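Local coordinates for D-alanine--D-alanine ligase (Acinetobacter baumannii ACICU, PDB 5D8D), which joins two D-alanine molecules into D-alanyl-D-alanine at the expense of ATP, supplying the dipeptide for peptidoglycan synthesis, at residues Phe184-Arg198 and Gly222-Gln236. Sequence-based numbering, arbitrary orientation.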
loop_
_atom_site.group_PDB
_atom_site.type_symbol
_atom_site.label_atom_id
_atom_site.label_comp_id
_atom_site.label_asym_id
_atom_site.label_seq_id
_atom_site.Cartn_x
_atom_site.Cartn_y
_atom_site.Cartn_z
ATOM N N PHE A 184 -18.848 -0.542 -16.617
ATOM C CA PHE A 184 -17.840 -0.540 -17.675
ATOM C C PHE A 184 -16.453 -0.885 -17.156
ATOM O O PHE A 184 -16.197 -0.676 -15.984
ATOM C CB PHE A 184 -17.799 0.835 -18.325
ATOM C CG PHE A 184 -19.114 1.247 -18.875
ATOM C CD1 PHE A 184 -20.068 1.846 -18.055
ATOM C CD2 PHE A 184 -19.438 0.982 -20.197
ATOM C CE1 PHE A 184 -21.302 2.224 -18.559
ATOM C CE2 PHE A 184 -20.675 1.359 -20.710
ATOM C CZ PHE A 184 -21.609 1.976 -19.893
ATOM N N THR A 185 -15.577 -1.444 -18.008
ATOM C CA THR A 185 -14.166 -1.589 -17.670
ATOM C C THR A 185 -13.340 -0.833 -18.672
ATOM O O THR A 185 -13.613 -0.814 -19.863
ATOM C CB THR A 185 -13.709 -3.048 -17.482
ATOM O OG1 THR A 185 -12.509 -3.085 -16.687
ATOM C CG2 THR A 185 -13.413 -3.720 -18.731
ATOM N N ILE A 186 -12.336 -0.150 -18.169
ATOM C CA ILE A 186 -11.442 0.646 -19.008
ATOM C C ILE A 186 -10.069 0.066 -18.790
ATOM O O ILE A 186 -9.554 0.151 -17.708
ATOM C CB ILE A 186 -11.526 2.113 -18.606
ATOM C CG1 ILE A 186 -12.949 2.576 -18.879
ATOM C CG2 ILE A 186 -10.511 2.939 -19.391
ATOM C CD1 ILE A 186 -13.929 2.340 -17.758
ATOM N N SER A 187 -9.509 -0.537 -19.818
ATOM C CA SER A 187 -8.231 -1.210 -19.731
ATOM C C SER A 187 -7.118 -0.232 -19.995
ATOM O O SER A 187 -7.330 0.793 -20.606
ATOM C CB SER A 187 -8.163 -2.347 -20.751
ATOM O OG SER A 187 -9.171 -3.315 -20.511
ATOM N N PHE A 188 -5.911 -0.566 -19.559
ATOM C CA PHE A 188 -4.789 0.347 -19.735
ATOM C C PHE A 188 -3.638 -0.369 -20.384
ATOM O O PHE A 188 -3.407 -1.528 -20.110
ATOM C CB PHE A 188 -4.385 1.001 -18.383
ATOM C CG PHE A 188 -5.271 2.153 -17.989
ATOM C CD1 PHE A 188 -6.497 1.920 -17.385
ATOM C CD2 PHE A 188 -4.907 3.462 -18.287
ATOM C CE1 PHE A 188 -7.351 2.953 -17.072
ATOM C CE2 PHE A 188 -5.756 4.520 -17.960
ATOM C CZ PHE A 188 -6.978 4.256 -17.332
ATOM N N LEU A 189 -2.966 0.334 -21.271
ATOM C CA LEU A 189 -1.750 -0.130 -21.880
ATOM C C LEU A 189 -0.822 1.039 -22.116
ATOM O O LEU A 189 -1.245 2.086 -22.521
ATOM C CB LEU A 189 -2.032 -0.852 -23.178
ATOM C CG LEU A 189 -0.804 -1.409 -23.865
ATOM C CD1 LEU A 189 -0.149 -2.479 -23.056
ATOM C CD2 LEU A 189 -1.139 -1.941 -25.224
ATOM N N ASN A 190 0.453 0.822 -21.844
ATOM C CA ASN A 190 1.482 1.872 -21.762
ATOM C C ASN A 190 0.994 3.149 -21.067
ATOM O O ASN A 190 1.060 4.267 -21.579
ATOM C CB ASN A 190 2.097 2.090 -23.134
ATOM C CG ASN A 190 2.710 0.799 -23.700
ATOM O OD1 ASN A 190 3.113 -0.112 -22.946
ATOM N ND2 ASN A 190 2.775 0.707 -25.022
ATOM N N GLY A 191 0.446 2.919 -19.884
ATOM C CA GLY A 191 -0.127 3.958 -19.061
ATOM C C GLY A 191 -1.388 4.619 -19.555
ATOM O O GLY A 191 -1.911 5.448 -18.835
ATOM N N GLN A 192 -1.907 4.261 -20.732
ATOM C CA GLN A 192 -3.051 5.002 -21.356
ATOM C C GLN A 192 -4.320 4.166 -21.536
ATOM O O GLN A 192 -4.242 2.948 -21.609
ATOM C CB GLN A 192 -2.635 5.571 -22.711
ATOM C CG GLN A 192 -1.448 6.521 -22.615
ATOM C CD GLN A 192 -1.748 7.790 -21.791
ATOM O OE1 GLN A 192 -1.016 8.099 -20.845
ATOM N NE2 GLN A 192 -2.821 8.523 -22.145
ATOM N N PRO A 193 -5.489 4.823 -21.629
ATOM C CA PRO A 193 -6.774 4.088 -21.737
ATOM C C PRO A 193 -7.026 3.474 -23.107
ATOM O O PRO A 193 -6.737 4.076 -24.130
ATOM C CB PRO A 193 -7.831 5.169 -21.478
ATOM C CG PRO A 193 -7.066 6.426 -21.123
ATOM C CD PRO A 193 -5.702 6.282 -21.689
ATOM N N LEU A 194 -7.557 2.268 -23.102
ATOM C CA LEU A 194 -7.929 1.559 -24.291
ATOM C C LEU A 194 -9.467 1.680 -24.385
ATOM O O LEU A 194 -10.114 2.083 -23.418
ATOM C CB LEU A 194 -7.462 0.082 -24.183
ATOM C CG LEU A 194 -5.950 -0.162 -24.284
ATOM C CD1 LEU A 194 -5.587 -1.604 -23.899
ATOM C CD2 LEU A 194 -5.456 0.163 -25.683
ATOM N N PRO A 195 -10.058 1.326 -25.546
ATOM C CA PRO A 195 -11.520 1.389 -25.748
ATOM C C PRO A 195 -12.288 0.747 -24.625
ATOM O O PRO A 195 -11.863 -0.296 -24.122
ATOM C CB PRO A 195 -11.724 0.572 -27.025
ATOM C CG PRO A 195 -10.472 0.759 -27.776
ATOM C CD PRO A 195 -9.385 0.792 -26.743
ATOM N N VAL A 196 -13.395 1.357 -24.240
ATOM C CA VAL A 196 -14.117 0.896 -23.043
ATOM C C VAL A 196 -14.954 -0.342 -23.364
ATOM O O VAL A 196 -15.263 -0.595 -24.513
ATOM C CB VAL A 196 -14.853 2.020 -22.222
ATOM C CG1 VAL A 196 -14.595 3.425 -22.714
ATOM C CG2 VAL A 196 -16.314 1.762 -22.010
ATOM N N ILE A 197 -15.268 -1.133 -22.340
ATOM C CA ILE A 197 -16.041 -2.327 -22.511
ATOM C C ILE A 197 -17.158 -2.349 -21.492
ATOM O O ILE A 197 -16.858 -2.279 -20.314
ATOM C CB ILE A 197 -15.174 -3.566 -22.314
ATOM C CG1 ILE A 197 -14.136 -3.633 -23.428
ATOM C CG2 ILE A 197 -16.057 -4.837 -22.306
ATOM C CD1 ILE A 197 -13.193 -4.828 -23.320
ATOM N N ARG A 198 -18.419 -2.483 -21.922
ATOM C CA ARG A 198 -19.535 -2.730 -20.993
ATOM C C ARG A 198 -19.480 -4.159 -20.440
ATOM O O ARG A 198 -19.179 -5.094 -21.165
ATOM C CB ARG A 198 -20.901 -2.544 -21.687
ATOM C CG ARG A 198 -22.095 -2.379 -20.727
ATOM C CD ARG A 198 -23.450 -2.707 -21.354
ATOM N NE ARG A 198 -23.417 -2.336 -22.757
ATOM C CZ ARG A 198 -23.740 -3.089 -23.798
ATOM N NH1 ARG A 198 -24.258 -4.291 -23.648
ATOM N NH2 ARG A 198 -23.572 -2.580 -25.023
ATOM N N GLY A 222 -19.022 -6.872 -25.420
ATOM C CA GLY A 222 -19.415 -5.490 -25.001
ATOM C C GLY A 222 -18.812 -4.241 -25.671
ATOM O O GLY A 222 -18.787 -3.169 -25.074
ATOM N N ILE A 223 -18.298 -4.384 -26.892
ATOM C CA ILE A 223 -17.968 -3.244 -27.759
ATOM C C ILE A 223 -18.857 -3.426 -29.003
ATOM O O ILE A 223 -18.970 -4.550 -29.488
ATOM C CB ILE A 223 -16.476 -3.208 -28.181
ATOM C CG1 ILE A 223 -15.560 -3.277 -26.954
ATOM C CG2 ILE A 223 -16.174 -1.947 -28.986
ATOM C CD1 ILE A 223 -14.164 -3.737 -27.283
ATOM N N PRO A 224 -19.515 -2.381 -29.504
ATOM C CA PRO A 224 -19.587 -1.048 -28.886
ATOM C C PRO A 224 -20.191 -1.058 -27.478
ATOM O O PRO A 224 -21.057 -1.865 -27.191
ATOM C CB PRO A 224 -20.491 -0.266 -29.851
ATOM C CG PRO A 224 -21.334 -1.313 -30.510
ATOM C CD PRO A 224 -20.469 -2.535 -30.620
ATOM N N CYS A 225 -19.706 -0.173 -26.613
ATOM C CA CYS A 225 -20.069 -0.212 -25.203
ATOM C C CYS A 225 -21.390 0.450 -24.867
ATOM O O CYS A 225 -21.956 0.154 -23.823
ATOM C CB CYS A 225 -18.961 0.402 -24.344
ATOM S SG CYS A 225 -18.657 2.129 -24.696
ATOM N N GLY A 226 -21.878 1.328 -25.729
ATOM C CA GLY A 226 -23.189 1.943 -25.525
ATOM C C GLY A 226 -23.123 3.346 -24.949
ATOM O O GLY A 226 -24.026 3.754 -24.231
ATOM N N LEU A 227 -22.064 4.065 -25.311
ATOM C CA LEU A 227 -21.726 5.390 -24.830
ATOM C C LEU A 227 -21.384 6.194 -26.072
ATOM O O LEU A 227 -20.765 5.672 -27.030
ATOM C CB LEU A 227 -20.461 5.307 -23.960
ATOM C CG LEU A 227 -20.465 5.249 -22.431
ATOM C CD1 LEU A 227 -21.777 4.845 -21.779
ATOM C CD2 LEU A 227 -19.341 4.355 -21.915
ATOM N N SER A 228 -21.751 7.464 -26.081
ATOM C CA SER A 228 -21.427 8.282 -27.246
ATOM C C SER A 228 -19.923 8.479 -27.236
ATOM O O SER A 228 -19.301 8.348 -26.200
ATOM C CB SER A 228 -22.178 9.621 -27.229
ATOM O OG SER A 228 -22.081 10.274 -25.980
ATOM N N GLU A 229 -19.344 8.742 -28.395
ATOM C CA GLU A 229 -17.940 9.125 -28.501
ATOM C C GLU A 229 -17.534 10.075 -27.350
ATOM O O GLU A 229 -16.459 9.925 -26.738
ATOM C CB GLU A 229 -17.639 9.769 -29.871
ATOM C CG GLU A 229 -16.445 9.126 -30.588
ATOM C CD GLU A 229 -15.908 9.959 -31.749
ATOM O OE1 GLU A 229 -14.706 9.813 -32.076
ATOM O OE2 GLU A 229 -16.679 10.760 -32.331
ATOM N N THR A 230 -18.422 11.012 -27.033
ATOM C CA THR A 230 -18.158 11.996 -25.992
ATOM C C THR A 230 -18.163 11.378 -24.610
ATOM O O THR A 230 -17.208 11.536 -23.866
ATOM C CB THR A 230 -19.104 13.219 -26.132
ATOM O OG1 THR A 230 -18.426 14.160 -26.946
ATOM C CG2 THR A 230 -19.461 13.885 -24.803
ATOM N N GLU A 231 -19.247 10.700 -24.267
ATOM C CA GLU A 231 -19.328 10.018 -22.983
ATOM C C GLU A 231 -18.099 9.114 -22.767
ATOM O O GLU A 231 -17.558 9.091 -21.660
ATOM C CB GLU A 231 -20.630 9.216 -22.871
ATOM C CG GLU A 231 -21.874 10.101 -22.695
ATOM C CD GLU A 231 -23.200 9.353 -22.731
ATOM O OE1 GLU A 231 -23.383 8.430 -23.570
ATOM O OE2 GLU A 231 -24.074 9.713 -21.918
ATOM N N GLU A 232 -17.644 8.429 -23.826
ATOM C CA GLU A 232 -16.539 7.471 -23.732
ATOM C C GLU A 232 -15.219 8.150 -23.448
ATOM O O GLU A 232 -14.509 7.749 -22.536
ATOM C CB GLU A 232 -16.428 6.594 -24.996
ATOM C CG GLU A 232 -15.120 5.789 -25.168
ATOM C CD GLU A 232 -15.239 4.495 -26.007
ATOM O OE1 GLU A 232 -16.355 3.980 -26.218
ATOM O OE2 GLU A 232 -14.197 3.956 -26.442
ATOM N N LYS A 233 -14.872 9.159 -24.222
ATOM C CA LYS A 233 -13.565 9.758 -24.034
ATOM C C LYS A 233 -13.516 10.508 -22.671
ATOM O O LYS A 233 -12.478 10.510 -21.983
ATOM C CB LYS A 233 -13.117 10.531 -25.282
ATOM C CG LYS A 233 -13.647 11.924 -25.479
ATOM C CD LYS A 233 -13.190 12.460 -26.856
ATOM C CE LYS A 233 -12.474 13.824 -26.796
ATOM N NZ LYS A 233 -13.329 14.949 -26.316
ATOM N N LYS A 234 -14.671 11.004 -22.221
ATOM C CA LYS A 234 -14.767 11.580 -20.902
ATOM C C LYS A 234 -14.524 10.525 -19.801
ATOM O O LYS A 234 -13.829 10.785 -18.826
ATOM C CB LYS A 234 -16.117 12.316 -20.744
ATOM C CG LYS A 234 -16.199 13.452 -19.730
ATOM C CD LYS A 234 -14.882 14.229 -19.460
ATOM C CE LYS A 234 -14.282 14.956 -20.670
ATOM N NZ LYS A 234 -15.212 15.999 -21.190
ATOM N N LEU A 235 -15.102 9.346 -19.964
ATOM C CA LEU A 235 -14.881 8.226 -19.048
ATOM C C LEU A 235 -13.405 7.800 -19.043
ATOM O O LEU A 235 -12.849 7.531 -17.994
ATOM C CB LEU A 235 -15.717 7.014 -19.438
ATOM C CG LEU A 235 -16.438 6.140 -18.415
ATOM C CD1 LEU A 235 -16.392 4.698 -18.891
ATOM C CD2 LEU A 235 -15.931 6.219 -16.988
ATOM N N GLN A 236 -12.774 7.762 -20.202
ATOM C CA GLN A 236 -11.345 7.386 -20.293
ATOM C C GLN A 236 -10.427 8.405 -19.590
ATOM O O GLN A 236 -9.515 8.029 -18.875
ATOM C CB GLN A 236 -10.915 7.214 -21.759
ATOM C CG GLN A 236 -11.581 6.036 -22.447
ATOM C CD GLN A 236 -11.292 5.970 -23.925
ATOM O OE1 GLN A 236 -11.339 6.970 -24.638
ATOM N NE2 GLN A 236 -10.998 4.782 -24.400
#
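The Phe184 ring carries Leu227 on one face, CD2 standing 3.5 Å above the plane and offset toward the rim in a CH-pi contact, while Cys225 O lies at the ring edge. The Arg198 guanidinium meets the same carbonyl edge-on: NE donates to Cys225 O at 3.1 Å, with the oxygen nearly in the guanidinium plane although the donor stands well above the carbonyl plane. A weak second bond from NH2 makes the grip two-pronged. A bend at chi3 (-33°) turns the arginine head back to this oxygen, and its backbone N bonds Gly222 O, tying the strand end to the loop at two points. Val196 is wedged between loop and helix: CG2 packs on Cys225 SG at 3.6 Å, and CG1 lies against Glu232 CG. Val196 and Glu232 run past each other in opposite directions, and Glu232 OE2 accepts a long, weak bond from Val196 N. One helical turn on, Gln236 lays CB on the Pro193 ring (CB to CB 3.7 Å), and its extended chain carries NE2 to Leu194 O at 3.0 Å in a weak, bent bond (146°). Leu235 CD1 reaches Ile186 CD1 at 3.6 Å, on the strand bonded through its backbone to 252-259. Ser228 and Glu231 form a capping box at the helix start: Ser228 N donates to Glu231 OE1, and Ser228 OG accepts a weak bond from Glu231 N. Helix 229-236 crosses strand 184-189 at -58°, the axes 10.2 Å apart at closest approach, packing on one face of an antiparallel sheet. This is one of the helix-on-sheet layers of the ATP-grasp fold; the neighbouring strand 252-259 carries Asp255, a predicted magnesium ligand, and Phe184 and Thr185 fall within the predicted ATP-binding region.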